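Local structure of putative uncharacterized protein lp_3323 (Lactobacillus plantarum, 3DC7) at residues A[48-53]-A[215-220]; A[93-98]-A[160-165]; A[99-104]-A[110-115]. The protein is of unknown function but, as a GDSL-like lipase/acylhydrolase family member of the SGNH clan, probably hydrolyses ester-type bonds. One frame throughout, in Å; residues are numbered along the deposited sequence.

Interaction 1 of 3, residues A[48-53]-A[215-220]; sequences ADWDVE and KLQSFL
With CG anti to its carbonyl carbon (chi1 -66°), the Trp50 indole reaches across to helix 206-223, where Gln217, its CG opposite the backbone N (chi1 -171°) and its chain bent at chi2, brings its amide to the indole edge. Trp50 NE1 donates to Gln217 OE1 at 2.8 Å; the bond lies near the ring plane and falls on a lone pair in the carbonyl plane, with ring and amide planes almost perpendicular. A water 3.1 Å from Gln217 OE1 donates a second bond to that oxygen and another to Asp49 OD2. Gln217 NE2 donates in turn to Val19 O and Asp221 OD1, so both ends of the amide are fixed. Further along the ring edge, Leu220 CD1 packs near the plane against Trp50 CZ2 at 3.5 Å. Phe21 meets the indole edge-to-face. A leucine in place of Trp50 would probably leave Gln217 OE1 without its indole donor and open a gap beside Leu220 CD1. Asp51, at positive phi, closes helix 42-50 in a Schellman motif just beyond Trp50. The contact joins this early helix to the C-terminal one, two helices packed beside the parallel sheet of the alpha/beta SGNH-hydrolase fold.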
loop_
_atom_site.group_PDB
_atom_site.type_symbol
_atom_site.label_atom_id
_atom_site.label_comp_id
_atom_site.label_asym_id
_atom_site.label_seq_id
_atom_site.Cartn_x
_atom_site.Cartn_y
_atom_site.Cartn_z
ATOM N N ALA A 48 -15.427 -22.662 -3.431
ATOM C CA ALA A 48 -15.922 -23.616 -2.433
ATOM C C ALA A 48 -16.226 -22.949 -1.087
ATOM O O ALA A 48 -17.306 -23.152 -0.526
ATOM C CB ALA A 48 -14.937 -24.764 -2.256
ATOM N N ASP A 49 -15.288 -22.143 -0.589
ATOM C CA ASP A 49 -15.460 -21.399 0.660
ATOM C C ASP A 49 -16.619 -20.412 0.607
ATOM O O ASP A 49 -17.256 -20.145 1.626
ATOM C CB ASP A 49 -14.185 -20.622 1.010
ATOM C CG ASP A 49 -13.004 -21.525 1.297
ATOM O OD1 ASP A 49 -13.185 -22.770 1.383
ATOM O OD2 ASP A 49 -11.878 -20.986 1.436
ATOM N N TRP A 50 -16.872 -19.853 -0.574
ATOM C CA TRP A 50 -17.921 -18.851 -0.736
ATOM C C TRP A 50 -19.295 -19.461 -0.994
ATOM O O TRP A 50 -20.294 -18.751 -0.944
ATOM C CB TRP A 50 -17.576 -17.896 -1.879
ATOM C CG TRP A 50 -16.373 -17.027 -1.653
ATOM C CD1 TRP A 50 -15.701 -16.829 -0.477
ATOM C CD2 TRP A 50 -15.726 -16.203 -2.628
ATOM N NE1 TRP A 50 -14.661 -15.949 -0.671
ATOM C CE2 TRP A 50 -14.659 -15.546 -1.981
ATOM C CE3 TRP A 50 -15.938 -15.964 -3.993
ATOM C CZ2 TRP A 50 -13.799 -14.675 -2.653
ATOM C CZ3 TRP A 50 -15.095 -15.101 -4.652
ATOM C CH2 TRP A 50 -14.034 -14.464 -3.981
ATOM N N ASP A 51 -19.330 -20.765 -1.273
ATOM C CA ASP A 51 -20.530 -21.474 -1.732
ATOM C C ASP A 51 -21.208 -20.691 -2.845
ATOM O O ASP A 51 -22.346 -20.220 -2.717
ATOM C CB ASP A 51 -21.500 -21.790 -0.580
ATOM C CG ASP A 51 -22.593 -22.790 -0.986
ATOM O OD1 ASP A 51 -22.270 -23.956 -1.340
ATOM O OD2 ASP A 51 -23.785 -22.397 -0.954
ATOM N N VAL A 52 -20.480 -20.549 -3.945
ATOM C CA VAL A 52 -20.932 -19.746 -5.069
ATOM C C VAL A 52 -22.107 -20.404 -5.775
ATOM O O VAL A 52 -22.248 -21.630 -5.795
ATOM C CB VAL A 52 -19.775 -19.455 -6.081
ATOM C CG1 VAL A 52 -18.667 -18.679 -5.407
ATOM C CG2 VAL A 52 -19.221 -20.753 -6.685
ATOM N N GLU A 53 -22.960 -19.551 -6.316
ATOM C CA GLU A 53 -24.047 -19.930 -7.188
ATOM C C GLU A 53 -23.428 -20.401 -8.510
ATOM O O GLU A 53 -23.822 -21.439 -9.052
ATOM C CB GLU A 53 -24.979 -18.719 -7.332
ATOM C CG GLU A 53 -25.903 -18.664 -8.536
ATOM C CD GLU A 53 -26.665 -17.328 -8.629
ATOM O OE1 GLU A 53 -26.537 -16.479 -7.701
ATOM O OE2 GLU A 53 -27.394 -17.130 -9.635
ATOM N N LYS A 215 -4.005 -15.147 0.408
ATOM C CA LYS A 215 -3.617 -13.757 0.155
ATOM C C LYS A 215 -4.776 -12.972 -0.426
ATOM O O LYS A 215 -4.983 -11.821 -0.058
ATOM C CB LYS A 215 -2.386 -13.680 -0.759
ATOM C CG LYS A 215 -1.080 -14.106 -0.070
ATOM C CD LYS A 215 -0.718 -13.178 1.100
ATOM C CE LYS A 215 0.400 -13.769 1.978
ATOM N NZ LYS A 215 -0.126 -14.473 3.194
ATOM N N LEU A 216 -5.546 -13.607 -1.308
ATOM C CA LEU A 216 -6.685 -12.955 -1.934
ATOM C C LEU A 216 -7.817 -12.707 -0.932
ATOM O O LEU A 216 -8.387 -11.628 -0.917
ATOM C CB LEU A 216 -7.179 -13.748 -3.153
ATOM C CG LEU A 216 -8.407 -13.285 -3.941
ATOM C CD1 LEU A 216 -8.365 -11.812 -4.323
ATOM C CD2 LEU A 216 -8.497 -14.135 -5.215
ATOM N N GLN A 217 -8.147 -13.698 -0.113
ATOM C CA GLN A 217 -9.204 -13.506 0.890
ATOM C C GLN A 217 -8.860 -12.357 1.850
ATOM O O GLN A 217 -9.707 -11.494 2.105
ATOM C CB GLN A 217 -9.519 -14.799 1.646
ATOM C CG GLN A 217 -10.756 -14.712 2.549
ATOM C CD GLN A 217 -12.073 -14.602 1.772
ATOM O OE1 GLN A 217 -12.382 -15.436 0.930
ATOM N NE2 GLN A 217 -12.848 -13.577 2.064
ATOM N N SER A 218 -7.612 -12.323 2.334
ATOM C CA SER A 218 -7.142 -11.262 3.231
ATOM C C SER A 218 -7.341 -9.915 2.579
ATOM O O SER A 218 -7.832 -8.989 3.210
ATOM C CB SER A 218 -5.656 -11.412 3.551
ATOM O OG SER A 218 -5.431 -12.541 4.354
ATOM N N PHE A 219 -6.947 -9.821 1.312
ATOM C CA PHE A 219 -7.026 -8.576 0.563
ATOM C C PHE A 219 -8.482 -8.112 0.426
ATOM O O PHE A 219 -8.791 -6.937 0.611
ATOM C CB PHE A 219 -6.356 -8.724 -0.813
ATOM C CG PHE A 219 -6.203 -7.420 -1.547
ATOM C CD1 PHE A 219 -5.104 -6.607 -1.317
ATOM C CD2 PHE A 219 -7.169 -6.994 -2.442
ATOM C CE1 PHE A 219 -4.966 -5.401 -1.971
ATOM C CE2 PHE A 219 -7.038 -5.778 -3.104
ATOM C CZ PHE A 219 -5.930 -4.984 -2.866
ATOM N N LEU A 220 -9.365 -9.046 0.117
ATOM C CA LEU A 220 -10.782 -8.743 -0.042
ATOM C C LEU A 220 -11.393 -8.250 1.263
ATOM O O LEU A 220 -12.153 -7.274 1.264
ATOM C CB LEU A 220 -11.552 -9.956 -0.574
ATOM C CG LEU A 220 -11.228 -10.397 -2.001
ATOM C CD1 LEU A 220 -11.896 -11.727 -2.279
ATOM C CD2 LEU A 220 -11.693 -9.365 -3.028
HETATM O O HOH W 1 -11.162 -18.246 1.650
#

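Interaction 2 of 3, residues A[93-98]-A[160-165]; sequences NDYGRD and SDYEAA
One face of the Tyr162 ring is covered by the backbone of Tyr95, whose CA sits 3.8 Å from the ring centroid and only 9° off its normal, a CH-pi contact; the edge of the Tyr95 ring turns toward this ring as well. The rings form an offset edge-to-face pair, with centroids 5.8 Å apart and planes at 75°. This aromatic joint packs the short helix 92-96 against helix 159-173 within the alpha/beta SGNH-hydrolase fold. Tyr95 CD1 makes the ring-to-ring approach, lying 3.8 Å from Tyr162 CE1, which is in the plane of the Tyr95 ring. Tyr95 holds CG anti to its own nitrogen (chi1 167°), which carries its ring past the CE1 side of Tyr162 while CA stays over the centre. Across the ring, Asp94 CB touches CD2 and CE2 of Tyr162, and Asp94 O approaches CE2 obliquely. The Asp94 carboxylate leads away to the backbone nitrogens of Ile65 and Gly66. Both phenol ends are tied down: Tyr95 OH bonds to Ser149 O, and Tyr162 OH to Gln99 O and Asn153 ND2. Helix 92-96 ends beside the contact in a Schellman motif with Asp98, at positive phi, as its C-prime residue; its inner bond, from Asp98 N to Tyr95 O, is weak at 3.3 Å.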
loop_
_atom_site.group_PDB
_atom_site.type_symbol
_atom_site.label_atom_id
_atom_site.label_comp_id
_atom_site.label_asym_id
_atom_site.label_seq_id
_atom_site.Cartn_x
_atom_site.Cartn_y
_atom_site.Cartn_z
ATOM N N ASN A 93 2.519 -13.243 -18.747
ATOM C CA ASN A 93 2.760 -13.578 -20.156
ATOM C C ASN A 93 3.149 -12.357 -20.970
ATOM O O ASN A 93 3.980 -12.447 -21.870
ATOM C CB ASN A 93 1.554 -14.276 -20.792
ATOM C CG ASN A 93 1.328 -15.669 -20.235
ATOM O OD1 ASN A 93 0.191 -16.049 -19.929
ATOM N ND2 ASN A 93 2.411 -16.436 -20.095
ATOM N N ASP A 94 2.562 -11.209 -20.653
ATOM C CA ASP A 94 3.005 -9.983 -21.300
ATOM C C ASP A 94 4.500 -9.786 -21.045
ATOM O O ASP A 94 5.253 -9.466 -21.964
ATOM C CB ASP A 94 2.183 -8.796 -20.842
ATOM C CG ASP A 94 0.692 -8.984 -21.115
ATOM O OD1 ASP A 94 0.139 -8.269 -21.994
ATOM O OD2 ASP A 94 0.068 -9.849 -20.445
ATOM N N TYR A 95 4.935 -10.020 -19.807
ATOM C CA TYR A 95 6.372 -9.984 -19.504
ATOM C C TYR A 95 7.137 -11.099 -20.244
ATOM O O TYR A 95 8.008 -10.815 -21.053
ATOM C CB TYR A 95 6.658 -10.038 -17.992
ATOM C CG TYR A 95 8.115 -10.324 -17.667
ATOM C CD1 TYR A 95 9.108 -9.365 -17.908
ATOM C CD2 TYR A 95 8.507 -11.566 -17.160
ATOM C CE1 TYR A 95 10.443 -9.632 -17.645
ATOM C CE2 TYR A 95 9.841 -11.839 -16.890
ATOM C CZ TYR A 95 10.799 -10.871 -17.134
ATOM O OH TYR A 95 12.117 -11.125 -16.847
ATOM N N GLY A 96 6.774 -12.350 -19.982
ATOM C CA GLY A 96 7.535 -13.497 -20.461
ATOM C C GLY A 96 7.428 -13.806 -21.943
ATOM O O GLY A 96 8.294 -14.462 -22.503
ATOM N N ARG A 97 6.364 -13.340 -22.589
ATOM C CA ARG A 97 6.212 -13.577 -24.020
ATOM C C ARG A 97 6.431 -12.290 -24.831
ATOM O O ARG A 97 5.991 -12.175 -25.976
ATOM C CB ARG A 97 4.864 -14.237 -24.316
ATOM C CG ARG A 97 4.549 -15.403 -23.370
ATOM C CD ARG A 97 3.261 -16.116 -23.732
ATOM N NE ARG A 97 3.480 -17.105 -24.780
ATOM C CZ ARG A 97 2.518 -17.809 -25.369
ATOM N NH1 ARG A 97 1.250 -17.619 -25.036
ATOM N NH2 ARG A 97 2.824 -18.688 -26.324
ATOM N N ASP A 98 7.113 -11.326 -24.220
ATOM C CA ASP A 98 7.587 -10.139 -24.915
ATOM C C ASP A 98 6.473 -9.284 -25.540
ATOM O O ASP A 98 6.510 -8.969 -26.738
ATOM C CB ASP A 98 8.682 -10.521 -25.949
ATOM C CG ASP A 98 9.925 -11.155 -25.295
ATOM O OD1 ASP A 98 10.328 -10.679 -24.213
ATOM O OD2 ASP A 98 10.516 -12.111 -25.861
ATOM N N SER A 160 9.216 -6.278 -12.992
ATOM C CA SER A 160 8.785 -5.127 -12.189
ATOM C C SER A 160 8.419 -3.879 -13.001
ATOM O O SER A 160 7.776 -2.971 -12.474
ATOM C CB SER A 160 9.839 -4.772 -11.143
ATOM O OG SER A 160 11.027 -4.302 -11.766
ATOM N N ASP A 161 8.822 -3.820 -14.273
ATOM C CA ASP A 161 8.357 -2.729 -15.161
ATOM C C ASP A 161 6.894 -2.916 -15.556
ATOM O O ASP A 161 6.140 -1.947 -15.652
ATOM C CB ASP A 161 9.228 -2.623 -16.401
ATOM C CG ASP A 161 10.624 -2.149 -16.085
ATOM O OD1 ASP A 161 10.751 -1.219 -15.260
ATOM O OD2 ASP A 161 11.597 -2.701 -16.645
ATOM N N TYR A 162 6.498 -4.176 -15.763
ATOM C CA TYR A 162 5.100 -4.524 -16.052
ATOM C C TYR A 162 4.238 -4.410 -14.803
ATOM O O TYR A 162 3.142 -3.866 -14.827
ATOM C CB TYR A 162 5.020 -5.934 -16.628
ATOM C CG TYR A 162 5.639 -6.056 -18.003
ATOM C CD1 TYR A 162 7.023 -6.083 -18.169
ATOM C CD2 TYR A 162 4.842 -6.148 -19.137
ATOM C CE1 TYR A 162 7.586 -6.193 -19.426
ATOM C CE2 TYR A 162 5.405 -6.259 -20.399
ATOM C CZ TYR A 162 6.773 -6.283 -20.530
ATOM O OH TYR A 162 7.333 -6.392 -21.770
ATOM N N GLU A 163 4.756 -4.930 -13.711
ATOM C CA GLU A 163 4.157 -4.775 -12.391
ATOM C C GLU A 163 3.873 -3.293 -12.043
ATOM O O GLU A 163 2.800 -2.978 -11.548
ATOM C CB GLU A 163 5.062 -5.468 -11.363
ATOM C CG GLU A 163 4.789 -5.120 -9.908
ATOM C CD GLU A 163 3.468 -5.687 -9.419
ATOM O OE1 GLU A 163 2.945 -6.618 -10.074
ATOM O OE2 GLU A 163 2.959 -5.190 -8.388
ATOM N N ALA A 164 4.803 -2.390 -12.350
ATOM C CA ALA A 164 4.591 -0.949 -12.139
ATOM C C ALA A 164 3.526 -0.345 -13.063
ATOM O O ALA A 164 2.755 0.529 -12.642
ATOM C CB ALA A 164 5.904 -0.181 -12.271
ATOM N N ALA A 165 3.479 -0.820 -14.310
ATOM C CA ALA A 165 2.444 -0.418 -15.272
ATOM C C ALA A 165 1.035 -0.738 -14.743
ATOM O O ALA A 165 0.143 0.119 -14.763
ATOM C CB ALA A 165 2.690 -1.086 -16.644
#

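Interaction 3 of 3, residues A[99-104]-A[110-115]; sequences QPLGQY and TTFYGA
Two backbone hydrogen bonds tie loop 99-104 to the start of helix 112-126: Phe112 N donates to Pro100 O at 2.9 Å, and Tyr113 N to Leu101 O at 3.2 Å. Pro100 O also receives a CA-H...O contact from Thr111. The loop carbonyls thus occupy N-H groups of the first helical turn, which have no acceptor one turn back within the helix. Thr111 is the N-cap: at chi1 61° its OG1 is placed to accept from Gly114 N at 3.3 Å, and the same oxygen bonds to Asp106. Thr111 CB and CG2 each lie 3.6 Å from Gly102 CA; a side chain at Gly102 would run into Thr111 CB, and Gly102 has positive phi. Round the Tyr113 ring, backbone groups of the loop lie over one face (the Gln103-Tyr104 peptide, with Tyr104 N above the centre) and at the edge (Leu101 O). The apolar contacts are Tyr104 CB on Tyr113 CE1 at 3.9 Å, the two side chains crossing at about a right angle, and those of Leu101, which divides its branches, CG against Tyr113 CE2 and CD1 against Phe112 CD2 at 3.9 Å. The phenol ends go to helix 159-173, Tyr113 OH to Gln168 and Tyr104 OH to Asp172.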
loop_
_atom_site.group_PDB
_atom_site.type_symbol
_atom_site.label_atom_id
_atom_site.label_comp_id
_atom_site.label_asym_id
_atom_site.label_seq_id
_atom_site.Cartn_x
_atom_site.Cartn_y
_atom_site.Cartn_z
ATOM N N GLN A 99 5.488 -8.897 -24.732
ATOM C CA GLN A 99 4.565 -7.825 -25.131
ATOM C C GLN A 99 5.300 -6.488 -24.988
ATOM O O GLN A 99 5.833 -6.197 -23.918
ATOM C CB GLN A 99 3.297 -7.842 -24.269
ATOM C CG GLN A 99 2.212 -6.807 -24.638
ATOM C CD GLN A 99 1.464 -7.162 -25.912
ATOM O OE1 GLN A 99 1.476 -6.407 -26.901
ATOM N NE2 GLN A 99 0.819 -8.326 -25.907
ATOM N N PRO A 100 5.359 -5.670 -26.068
ATOM C CA PRO A 100 5.995 -4.365 -25.857
ATOM C C PRO A 100 5.330 -3.684 -24.672
ATOM O O PRO A 100 4.105 -3.781 -24.513
ATOM C CB PRO A 100 5.708 -3.609 -27.160
ATOM C CG PRO A 100 5.594 -4.709 -28.195
ATOM C CD PRO A 100 4.888 -5.835 -27.460
ATOM N N LEU A 101 6.133 -3.051 -23.828
ATOM C CA LEU A 101 5.618 -2.404 -22.627
ATOM C C LEU A 101 4.859 -1.127 -22.964
ATOM O O LEU A 101 3.780 -0.867 -22.424
ATOM C CB LEU A 101 6.751 -2.104 -21.647
ATOM C CG LEU A 101 6.358 -1.462 -20.316
ATOM C CD1 LEU A 101 5.457 -2.370 -19.510
ATOM C CD2 LEU A 101 7.592 -1.077 -19.532
ATOM N N GLY A 102 5.420 -0.337 -23.873
ATOM C CA GLY A 102 4.845 0.941 -24.197
ATOM C C GLY A 102 5.112 1.927 -23.084
ATOM O O GLY A 102 6.022 1.747 -22.279
ATOM N N GLN A 103 4.285 2.960 -23.036
ATOM C CA GLN A 103 4.515 4.122 -22.197
ATOM C C GLN A 103 3.166 4.564 -21.614
ATOM O O GLN A 103 2.115 4.425 -22.249
ATOM C CB GLN A 103 5.124 5.224 -23.073
ATOM C CG GLN A 103 5.741 6.376 -22.333
ATOM C CD GLN A 103 6.642 7.241 -23.216
ATOM O OE1 GLN A 103 7.300 6.748 -24.151
ATOM N NE2 GLN A 103 6.686 8.538 -22.910
ATOM N N TYR A 104 3.201 5.077 -20.392
ATOM C CA TYR A 104 2.007 5.601 -19.743
ATOM C C TYR A 104 1.352 6.656 -20.651
ATOM O O TYR A 104 1.998 7.602 -21.083
ATOM C CB TYR A 104 2.384 6.173 -18.373
ATOM C CG TYR A 104 1.238 6.767 -17.600
ATOM C CD1 TYR A 104 1.097 8.151 -17.488
ATOM C CD2 TYR A 104 0.305 5.957 -16.971
ATOM C CE1 TYR A 104 0.045 8.718 -16.767
ATOM C CE2 TYR A 104 -0.756 6.505 -16.250
ATOM C CZ TYR A 104 -0.876 7.892 -16.155
ATOM O OH TYR A 104 -1.919 8.454 -15.450
ATOM N N THR A 110 -1.633 -2.667 -28.710
ATOM C CA THR A 110 -0.294 -2.948 -29.212
ATOM C C THR A 110 0.754 -2.981 -28.088
ATOM O O THR A 110 1.752 -3.699 -28.179
ATOM C CB THR A 110 0.052 -1.941 -30.360
ATOM O OG1 THR A 110 0.115 -2.651 -31.603
ATOM C CG2 THR A 110 1.361 -1.195 -30.136
ATOM N N THR A 111 0.507 -2.212 -27.025
ATOM C CA THR A 111 1.432 -2.155 -25.900
ATOM C C THR A 111 0.730 -2.563 -24.619
ATOM O O THR A 111 -0.502 -2.556 -24.546
ATOM C CB THR A 111 2.074 -0.751 -25.726
ATOM O OG1 THR A 111 1.062 0.227 -25.464
ATOM C CG2 THR A 111 2.880 -0.344 -26.971
ATOM N N PHE A 112 1.515 -2.916 -23.612
ATOM C CA PHE A 112 0.970 -3.337 -22.318
ATOM C C PHE A 112 0.167 -2.216 -21.661
ATOM O O PHE A 112 -0.905 -2.456 -21.129
ATOM C CB PHE A 112 2.101 -3.786 -21.395
ATOM C CG PHE A 112 1.628 -4.456 -20.136
ATOM C CD1 PHE A 112 0.855 -5.613 -20.192
ATOM C CD2 PHE A 112 1.974 -3.945 -18.896
ATOM C CE1 PHE A 112 0.432 -6.240 -19.027
ATOM C CE2 PHE A 112 1.551 -4.576 -17.724
ATOM C CZ PHE A 112 0.775 -5.719 -17.795
ATOM N N TYR A 113 0.692 -0.998 -21.716
ATOM C CA TYR A 113 0.018 0.175 -21.152
ATOM C C TYR A 113 -1.290 0.494 -21.857
ATOM O O TYR A 113 -2.308 0.768 -21.209
ATOM C CB TYR A 113 0.922 1.393 -21.228
ATOM C CG TYR A 113 1.841 1.596 -20.053
ATOM C CD1 TYR A 113 1.364 2.138 -18.842
ATOM C CD2 TYR A 113 3.200 1.307 -20.154
ATOM C CE1 TYR A 113 2.229 2.364 -17.761
ATOM C CE2 TYR A 113 4.068 1.518 -19.081
ATOM C CZ TYR A 113 3.576 2.045 -17.896
ATOM O OH TYR A 113 4.442 2.255 -16.855
ATOM N N GLY A 114 -1.258 0.462 -23.189
ATOM C CA GLY A 114 -2.453 0.668 -23.993
ATOM C C GLY A 114 -3.499 -0.393 -23.745
ATOM O O GLY A 114 -4.687 -0.091 -23.669
ATOM N N ALA A 115 -3.070 -1.641 -23.592
ATOM C CA ALA A 115 -4.021 -2.730 -23.385
ATOM C C ALA A 115 -4.693 -2.690 -21.999
ATOM O O ALA A 115 -5.897 -2.929 -21.904
ATOM C CB ALA A 115 -3.390 -4.060 -23.658
#

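Overall arrangement
Interactions 2 and 3 are neighbours, their centres about 9 Å apart, whereas interaction 1 lies across the chain's centre, about 27 and 31 Å from them, centre to centre. Along the chain the order is 48-53, 93-98, 99-104, 110-115, 160-165, 215-220, so each contact encloses the next. Loop 99-104 continues directly from helix 92-96, and Asp94 O to Gln99 N (2.8 Å) probably bonds the two contacts, while the Phe112 ring packs between Asp94 and Tyr162. Helices 92-96, 112-126 and 159-173 thereby form one cluster. Interaction 1 brings together helices near the two chain ends, so the contacts join different pairs of elements on opposite sides of the chain's centre, around the five-stranded parallel sheet.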